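Local structure of type VI secretion system component (Escherichia coli O6, 2P5Z) at residues K54-P58 against E59-M63; Q127-V131 against P132-E136; Y167-D170 against D171-V175. The protein is a component of the type VI secretion system, structurally similar to the T4 phage tail proteins gp27 and gp5, and probably forms part of a tail-like injection apparatus. All blocks are in the same frame, centred on the assembly; numbering follows the deposited sequence.

Contact 1: residues K54-P58 against E59-M63; sequences KAIAP and ESVLM
Pro58 O is gripped by two successive backbone amides, Val61 N and Leu62 N. The bond from Leu62 N to Pro58 O, 2.8 Å long, is almost straight and runs close to the line of the carbonyl bond, whereas Val61 N comes in from above the carbonyl plane. One residue earlier the pattern is different: Ala57 O takes both the amide and the hydroxyl of Ser60, from the same face of its plane, with Ser60 N at 2.9 Å and Ser60 OG at 3.1 Å. The serine hydroxyl reaches back because OG stands beside its own backbone N (chi1 -37°). Amides three and four residues on sharing one carbonyl mark a tight turn, here 57-62. Pro58 and Glu59 point the same way, side by side; the glutamate chain bends at chi2, bringing Glu59 OE1 alongside the proline ring, 3.3 Å from Pro58 CD. Leu62 CD1 meets Pro58 CB at 4.0 Å. The turn bends, without reversing, the connection between strands 44-51 and 65-70. Pro58, Val61 and Leu62 rest on Phe94 of strand 85-99, Ile56 packs against strand 44-51, and Tyr237 of a neighbouring subunit covers Pro58 and Leu62.

Contact 2: residues Q127-V131 against P132-E136; sequences QNQTV and PQIVE
Thr130 N meets the Gln133 amide in its plane, at OE1 on a lone pair, while CG2 and OG1 of Thr130 stand off one face. This bond is half of a capping box at the start of helix 131-140; the other half is the bond from Gln133 N to Thr130 OG1, 3.0 Å long. Thr130 is the N-cap, and its OG1 sits between its backbone N and carbonyl carbon (chi1 66°), which turns the hydroxyl toward the first turn of the helix. From there Thr130 OG1 also makes a weak 3.3 Å bond to Gln133 OE1. With CG beside its backbone N (chi1 -76°) and the chain extended beyond it, Gln133 reaches back to the cap. The amide of Gln129 is held within 127-131: NE2 donates to Asn128 O, which lies in the amide plane although NE2 stands above the plane of that carbonyl. The chain of Gln129 bends at chi2, and its CB meets Ile134 CG1 at 3.5 Å. Ordinary helical bonding begins with Ile134 N to Thr130 O and Val135 N to Val131 O. Val131 packs on Leu178, and Ile134 on Val164 and Leu178; Val131 also touches Arg161. Val131 CG1 faces Val135 CG2 at 4.2 Å.

Contact 3: residues Y167-D170 against D171-V175; sequences YGED and DLTFV
The backbone passes from extended geometry at Asp170 (psi 162°) directly into helix 171-182, whose opening turn is tied by a 3.0 Å bond from Phe174 N to Asp170 O. Asp170 is the N-cap, and its carboxylate spreads both oxygens over Thr173. Asp170 OD1 accepts from Thr173 N at 2.9 Å, with the amide coming from above the carboxylate plane, while Asp170 OD2 takes the hydroxyl of Thr173 at 2.6 Å on its syn side. With CG lodged between the backbone N and the carbonyl carbon (chi1 58°), the carboxylate of Asp170 is folded back over the first turn, and the two bonds together restrict its rotation. Such an N-terminal position should also favour the negative charge. Glu169 and Phe174 meet nearly at right angles: OE1 of Glu169 approaches Phe174 CD1 to 3.3 Å, with the carboxylate and ring planes 66° apart. The glutamate end is claimed chiefly by Arg177, one turn farther along the helix, in a salt bridge to Glu169 OE2. Asp171, directed away from this cap, bonds through OD2 to His143 and through OD1 to Gln166. Phe174 packs on Ile134 of helix 131-140 and on Val164 and Gln166 of strand 161-166, and Val175 meets Val135 and Ile138, so the capped turn is seated against helix 131-140 and against strand 161-166, which leads into its own helix.

Overall arrangement
Contacts 2 and 3 are both N-capped helix starts, but only contact 2 completes a capping box. Their centres lie 14 Å apart and they touch: Val135 CG1 reaches Val175 CG1 at 3.9 Å, and Ile134 CG2 meets Phe174 CE2 at the same distance, joining helices 131-140 and 171-182. Contact 1 stands apart in a loop between strands, its centre about 38 Å from that of contact 2 and 30 Å from that of contact 3; its nearest atoms stay about 18 Å from contact 2 and about 13 Å from contact 3. All three belong to the part of the chain related to phage tail baseplate proteins.

Contact 1: residues K54-P58 against E59-M63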
loop_
_atom_site.group_PDB
_atom_site.type_symbol
_atom_site.label_atom_id
_atom_site.label_comp_id
_atom_site.label_asym_id
_atom_site.label_seq_id
_atom_site.Cartn_x
_atom_site.Cartn_y
_atom_site.Cartn_z
ATOM N N LYS A 54 14.921 20.064 31.888
ATOM C CA LYS A 54 15.661 19.583 30.730
ATOM C C LYS A 54 15.824 18.059 30.706
ATOM O O LYS A 54 16.648 17.547 29.951
ATOM C CB LYS A 54 17.034 20.257 30.658
ATOM C CG LYS A 54 16.965 21.756 30.825
ATOM C CD LYS A 54 18.054 22.464 30.041
ATOM C CE LYS A 54 19.434 22.233 30.640
ATOM N NZ LYS A 54 20.479 22.695 29.683
ATOM N N ALA A 55 15.038 17.347 31.517
ATOM C CA ALA A 55 15.101 15.884 31.595
ATOM C C ALA A 55 13.778 15.256 32.021
ATOM O O ALA A 55 13.761 14.403 32.897
ATOM C CB ALA A 55 16.213 15.446 32.549
ATOM N N ILE A 56 12.667 15.685 31.420
ATOM C CA ILE A 56 11.392 15.002 31.624
ATOM C C ILE A 56 11.541 13.578 31.097
ATOM O O ILE A 56 11.953 13.375 29.945
ATOM C CB ILE A 56 10.240 15.691 30.888
ATOM C CG1 ILE A 56 10.164 17.174 31.267
ATOM C CG2 ILE A 56 8.921 14.994 31.190
ATOM C CD1 ILE A 56 8.916 17.868 30.742
ATOM N N ALA A 57 11.260 12.610 31.968
ATOM C CA ALA A 57 11.403 11.182 31.677
ATOM C C ALA A 57 10.104 10.601 31.081
ATOM O O ALA A 57 9.020 10.875 31.587
ATOM C CB ALA A 57 11.784 10.442 32.958
ATOM N N PRO A 58 10.212 9.786 30.012
ATOM C CA PRO A 58 9.017 9.229 29.355
ATOM C C PRO A 58 8.025 8.565 30.314
ATOM O O PRO A 58 6.810 8.739 30.158
ATOM C CB PRO A 58 9.594 8.217 28.352
ATOM C CG PRO A 58 11.030 8.068 28.704
ATOM C CD PRO A 58 11.447 9.358 29.338
ATOM N N GLU A 59 8.549 7.881 31.329
ATOM C CA GLU A 59 7.718 7.210 32.342
ATOM C C GLU A 59 6.812 8.155 33.142
ATOM O O GLU A 59 5.752 7.744 33.614
ATOM C CB GLU A 59 8.562 6.335 33.284
ATOM C CG GLU A 59 9.966 6.866 33.582
ATOM C CD GLU A 59 10.995 6.386 32.568
ATOM O OE1 GLU A 59 11.608 7.231 31.882
ATOM O OE2 GLU A 59 11.167 5.154 32.436
ATOM N N SER A 60 7.197 9.428 33.242
ATOM C CA SER A 60 6.366 10.440 33.915
ATOM C C SER A 60 5.185 10.874 33.065
ATOM O O SER A 60 4.320 11.607 33.531
ATOM C CB SER A 60 7.183 11.692 34.243
ATOM O OG SER A 60 8.499 11.348 34.618
ATOM N N VAL A 61 5.156 10.447 31.809
ATOM C CA VAL A 61 4.267 11.072 30.848
ATOM C C VAL A 61 3.426 10.046 30.076
ATOM O O VAL A 61 2.213 10.223 29.950
ATOM C CB VAL A 61 5.079 12.090 29.966
ATOM C CG1 VAL A 61 4.635 12.139 28.554
ATOM C CG2 VAL A 61 4.988 13.471 30.558
ATOM N N LEU A 62 4.059 8.970 29.603
ATOM C CA LEU A 62 3.372 7.920 28.826
ATOM C C LEU A 62 2.301 7.220 29.626
ATOM O O LEU A 62 2.518 6.865 30.775
ATOM C CB LEU A 62 4.358 6.873 28.324
ATOM C CG LEU A 62 5.305 7.352 27.225
ATOM C CD1 LEU A 62 6.372 6.276 26.938
ATOM C CD2 LEU A 62 4.501 7.761 25.973
ATOM N N MET A 63 1.138 7.064 29.004
ATOM C CA MET A 63 -0.063 6.484 29.603
ATOM C C MET A 63 -0.765 7.346 30.676
ATOM O O MET A 63 -1.875 7.022 31.093
ATOM C CB MET A 63 0.134 4.999 29.993
ATOM C CG MET A 63 0.354 4.057 28.755
ATOM S SD MET A 63 -1.112 3.973 27.656
ATOM C CE MET A 63 -2.234 3.071 28.712
#

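Contact 2: residues Q127-V131 against P132-E136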
loop_
_atom_site.group_PDB
_atom_site.type_symbol
_atom_site.label_atom_id
_atom_site.label_comp_id
_atom_site.label_asym_id
_atom_site.label_seq_id
_atom_site.Cartn_x
_atom_site.Cartn_y
_atom_site.Cartn_z
ATOM N N GLN A 127 -21.250 -14.592 20.206
ATOM C CA GLN A 127 -22.351 -15.530 20.048
ATOM C C GLN A 127 -23.665 -14.834 20.400
ATOM O O GLN A 127 -23.812 -14.366 21.519
ATOM C CB GLN A 127 -22.068 -16.735 20.970
ATOM C CG GLN A 127 -22.855 -18.001 20.686
ATOM C CD GLN A 127 -22.404 -18.712 19.420
ATOM O OE1 GLN A 127 -21.201 -18.820 19.138
ATOM N NE2 GLN A 127 -23.375 -19.216 18.652
ATOM N N ASN A 128 -24.594 -14.745 19.449
ATOM C CA ASN A 128 -25.946 -14.158 19.674
ATOM C C ASN A 128 -25.964 -12.715 20.158
ATOM O O ASN A 128 -26.611 -12.386 21.153
ATOM C CB ASN A 128 -26.840 -15.024 20.594
ATOM C CG ASN A 128 -26.874 -16.471 20.176
ATOM O OD1 ASN A 128 -26.438 -17.350 20.932
ATOM N ND2 ASN A 128 -27.351 -16.733 18.951
ATOM N N GLN A 129 -25.221 -11.851 19.480
ATOM C CA GLN A 129 -25.220 -10.450 19.853
ATOM C C GLN A 129 -25.601 -9.581 18.687
ATOM O O GLN A 129 -25.559 -10.013 17.536
ATOM C CB GLN A 129 -23.867 -10.035 20.385
ATOM C CG GLN A 129 -23.141 -11.063 21.219
ATOM C CD GLN A 129 -23.529 -11.007 22.674
ATOM O OE1 GLN A 129 -22.780 -10.498 23.497
ATOM N NE2 GLN A 129 -24.710 -11.520 23.002
ATOM N N THR A 130 -26.007 -8.358 18.998
ATOM C CA THR A 130 -26.106 -7.301 17.994
ATOM C C THR A 130 -24.724 -6.674 17.870
ATOM O O THR A 130 -23.877 -6.839 18.777
ATOM C CB THR A 130 -27.035 -6.215 18.469
ATOM O OG1 THR A 130 -26.441 -5.580 19.612
ATOM C CG2 THR A 130 -28.365 -6.815 18.864
ATOM N N VAL A 131 -24.488 -5.974 16.759
ATOM C CA VAL A 131 -23.265 -5.162 16.624
ATOM C C VAL A 131 -22.998 -4.240 17.850
ATOM O O VAL A 131 -21.893 -4.303 18.414
ATOM C CB VAL A 131 -23.177 -4.391 15.267
ATOM C CG1 VAL A 131 -22.023 -3.368 15.290
ATOM C CG2 VAL A 131 -23.020 -5.353 14.100
ATOM N N PRO A 132 -24.000 -3.424 18.287
ATOM C CA PRO A 132 -23.764 -2.632 19.507
ATOM C C PRO A 132 -23.360 -3.411 20.750
ATOM O O PRO A 132 -22.470 -2.971 21.487
ATOM C CB PRO A 132 -25.099 -1.927 19.742
ATOM C CG PRO A 132 -25.707 -1.843 18.395
ATOM C CD PRO A 132 -25.306 -3.084 17.682
ATOM N N GLN A 133 -23.986 -4.560 20.976
ATOM C CA GLN A 133 -23.650 -5.364 22.148
ATOM C C GLN A 133 -22.205 -5.871 22.083
ATOM O O GLN A 133 -21.470 -5.796 23.087
ATOM C CB GLN A 133 -24.637 -6.514 22.319
ATOM C CG GLN A 133 -25.976 -6.086 22.881
ATOM C CD GLN A 133 -27.018 -7.193 22.817
ATOM O OE1 GLN A 133 -27.137 -7.913 21.814
ATOM N NE2 GLN A 133 -27.782 -7.332 23.891
ATOM N N ILE A 134 -21.795 -6.352 20.904
ATOM C CA ILE A 134 -20.387 -6.718 20.681
ATOM C C ILE A 134 -19.459 -5.533 20.970
ATOM O O ILE A 134 -18.470 -5.680 21.714
ATOM C CB ILE A 134 -20.142 -7.283 19.253
ATOM C CG1 ILE A 134 -20.984 -8.542 19.033
ATOM C CG2 ILE A 134 -18.672 -7.655 19.053
ATOM C CD1 ILE A 134 -21.027 -9.064 17.601
ATOM N N VAL A 135 -19.807 -4.358 20.423
ATOM C CA VAL A 135 -18.988 -3.161 20.616
ATOM C C VAL A 135 -18.916 -2.785 22.105
ATOM O O VAL A 135 -17.817 -2.638 22.677
ATOM C CB VAL A 135 -19.453 -1.987 19.713
ATOM C CG1 VAL A 135 -18.744 -0.702 20.098
ATOM C CG2 VAL A 135 -19.171 -2.309 18.254
ATOM N N GLU A 136 -20.073 -2.715 22.752
ATOM C CA GLU A 136 -20.099 -2.521 24.199
ATOM C C GLU A 136 -19.280 -3.559 25.005
ATOM O O GLU A 136 -18.576 -3.198 25.961
ATOM C CB GLU A 136 -21.528 -2.436 24.715
ATOM C CG GLU A 136 -21.546 -2.090 26.175
ATOM C CD GLU A 136 -22.872 -1.600 26.669
ATOM O OE1 GLU A 136 -23.731 -1.260 25.824
ATOM O OE2 GLU A 136 -23.033 -1.540 27.915
#

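Contact 3: residues Y167-D170 against D171-V175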
loop_
_atom_site.group_PDB
_atom_site.type_symbol
_atom_site.label_atom_id
_atom_site.label_comp_id
_atom_site.label_asym_id
_atom_site.label_seq_id
_atom_site.Cartn_x
_atom_site.Cartn_y
_atom_site.Cartn_z
ATOM N N TYR A 167 -10.928 -12.164 13.689
ATOM C CA TYR A 167 -9.700 -12.911 13.428
ATOM C C TYR A 167 -8.651 -11.999 12.778
ATOM O O TYR A 167 -8.922 -11.367 11.752
ATOM C CB TYR A 167 -9.995 -14.146 12.562
ATOM C CG TYR A 167 -8.796 -15.045 12.306
ATOM C CD1 TYR A 167 -7.991 -14.891 11.166
ATOM C CD2 TYR A 167 -8.454 -16.032 13.208
ATOM C CE1 TYR A 167 -6.894 -15.706 10.939
ATOM C CE2 TYR A 167 -7.353 -16.848 12.997
ATOM C CZ TYR A 167 -6.584 -16.692 11.861
ATOM O OH TYR A 167 -5.500 -17.529 11.672
ATOM N N GLY A 168 -7.459 -11.957 13.373
ATOM C CA GLY A 168 -6.341 -11.126 12.885
ATOM C C GLY A 168 -6.669 -9.642 12.754
ATOM O O GLY A 168 -6.366 -9.024 11.745
ATOM N N GLU A 169 -7.334 -9.093 13.763
ATOM C CA GLU A 169 -7.818 -7.727 13.746
ATOM C C GLU A 169 -7.637 -7.184 15.155
ATOM O O GLU A 169 -7.997 -7.845 16.132
ATOM C CB GLU A 169 -9.310 -7.674 13.397
ATOM C CG GLU A 169 -9.683 -7.748 11.915
ATOM C CD GLU A 169 -11.210 -7.733 11.697
ATOM O OE1 GLU A 169 -11.930 -8.523 12.344
ATOM O OE2 GLU A 169 -11.711 -6.936 10.880
ATOM N N ASP A 170 -7.072 -5.991 15.280
ATOM C CA ASP A 170 -6.998 -5.354 16.584
ATOM C C ASP A 170 -8.412 -4.914 16.949
ATOM O O ASP A 170 -9.292 -4.827 16.073
ATOM C CB ASP A 170 -6.028 -4.165 16.562
ATOM C CG ASP A 170 -6.412 -3.117 15.523
ATOM O OD1 ASP A 170 -7.149 -2.170 15.860
ATOM O OD2 ASP A 170 -6.032 -3.268 14.347
ATOM N N ASP A 171 -8.642 -4.638 18.228
ATOM C CA ASP A 171 -9.984 -4.286 18.670
ATOM C C ASP A 171 -10.548 -3.068 17.953
ATOM O O ASP A 171 -11.727 -3.075 17.616
ATOM C CB ASP A 171 -10.041 -4.085 20.187
ATOM C CG ASP A 171 -9.895 -5.385 20.967
ATOM O OD1 ASP A 171 -10.128 -6.463 20.388
ATOM O OD2 ASP A 171 -9.550 -5.320 22.171
ATOM N N LEU A 172 -9.713 -2.054 17.679
ATOM C CA LEU A 172 -10.186 -0.838 16.999
ATOM C C LEU A 172 -10.648 -1.119 15.581
ATOM O O LEU A 172 -11.726 -0.686 15.189
ATOM C CB LEU A 172 -9.134 0.292 17.003
ATOM C CG LEU A 172 -9.611 1.662 16.462
ATOM C CD1 LEU A 172 -10.923 2.111 17.120
ATOM C CD2 LEU A 172 -8.558 2.744 16.594
ATOM N N THR A 173 -9.846 -1.860 14.825
ATOM C CA THR A 173 -10.198 -2.194 13.461
ATOM C C THR A 173 -11.494 -2.999 13.439
ATOM O O THR A 173 -12.419 -2.671 12.667
ATOM C CB THR A 173 -9.085 -2.976 12.788
ATOM O OG1 THR A 173 -7.870 -2.234 12.896
ATOM C CG2 THR A 173 -9.404 -3.239 11.306
ATOM N N PHE A 174 -11.575 -3.995 14.333
ATOM C CA PHE A 174 -12.743 -4.878 14.420
ATOM C C PHE A 174 -14.029 -4.110 14.689
ATOM O O PHE A 174 -15.025 -4.250 13.947
ATOM C CB PHE A 174 -12.533 -5.932 15.514
ATOM C CG PHE A 174 -13.686 -6.890 15.665
ATOM C CD1 PHE A 174 -14.154 -7.623 14.569
ATOM C CD2 PHE A 174 -14.299 -7.062 16.895
ATOM C CE1 PHE A 174 -15.217 -8.484 14.697
ATOM C CE2 PHE A 174 -15.362 -7.943 17.035
ATOM C CZ PHE A 174 -15.821 -8.651 15.939
ATOM N N VAL A 175 -13.984 -3.288 15.736
ATOM C CA VAL A 175 -15.123 -2.475 16.137
ATOM C C VAL A 175 -15.554 -1.516 15.031
ATOM O O VAL A 175 -16.746 -1.439 14.701
ATOM C CB VAL A 175 -14.826 -1.728 17.457
ATOM C CG1 VAL A 175 -15.768 -0.559 17.654
ATOM C CG2 VAL A 175 -14.926 -2.703 18.652
#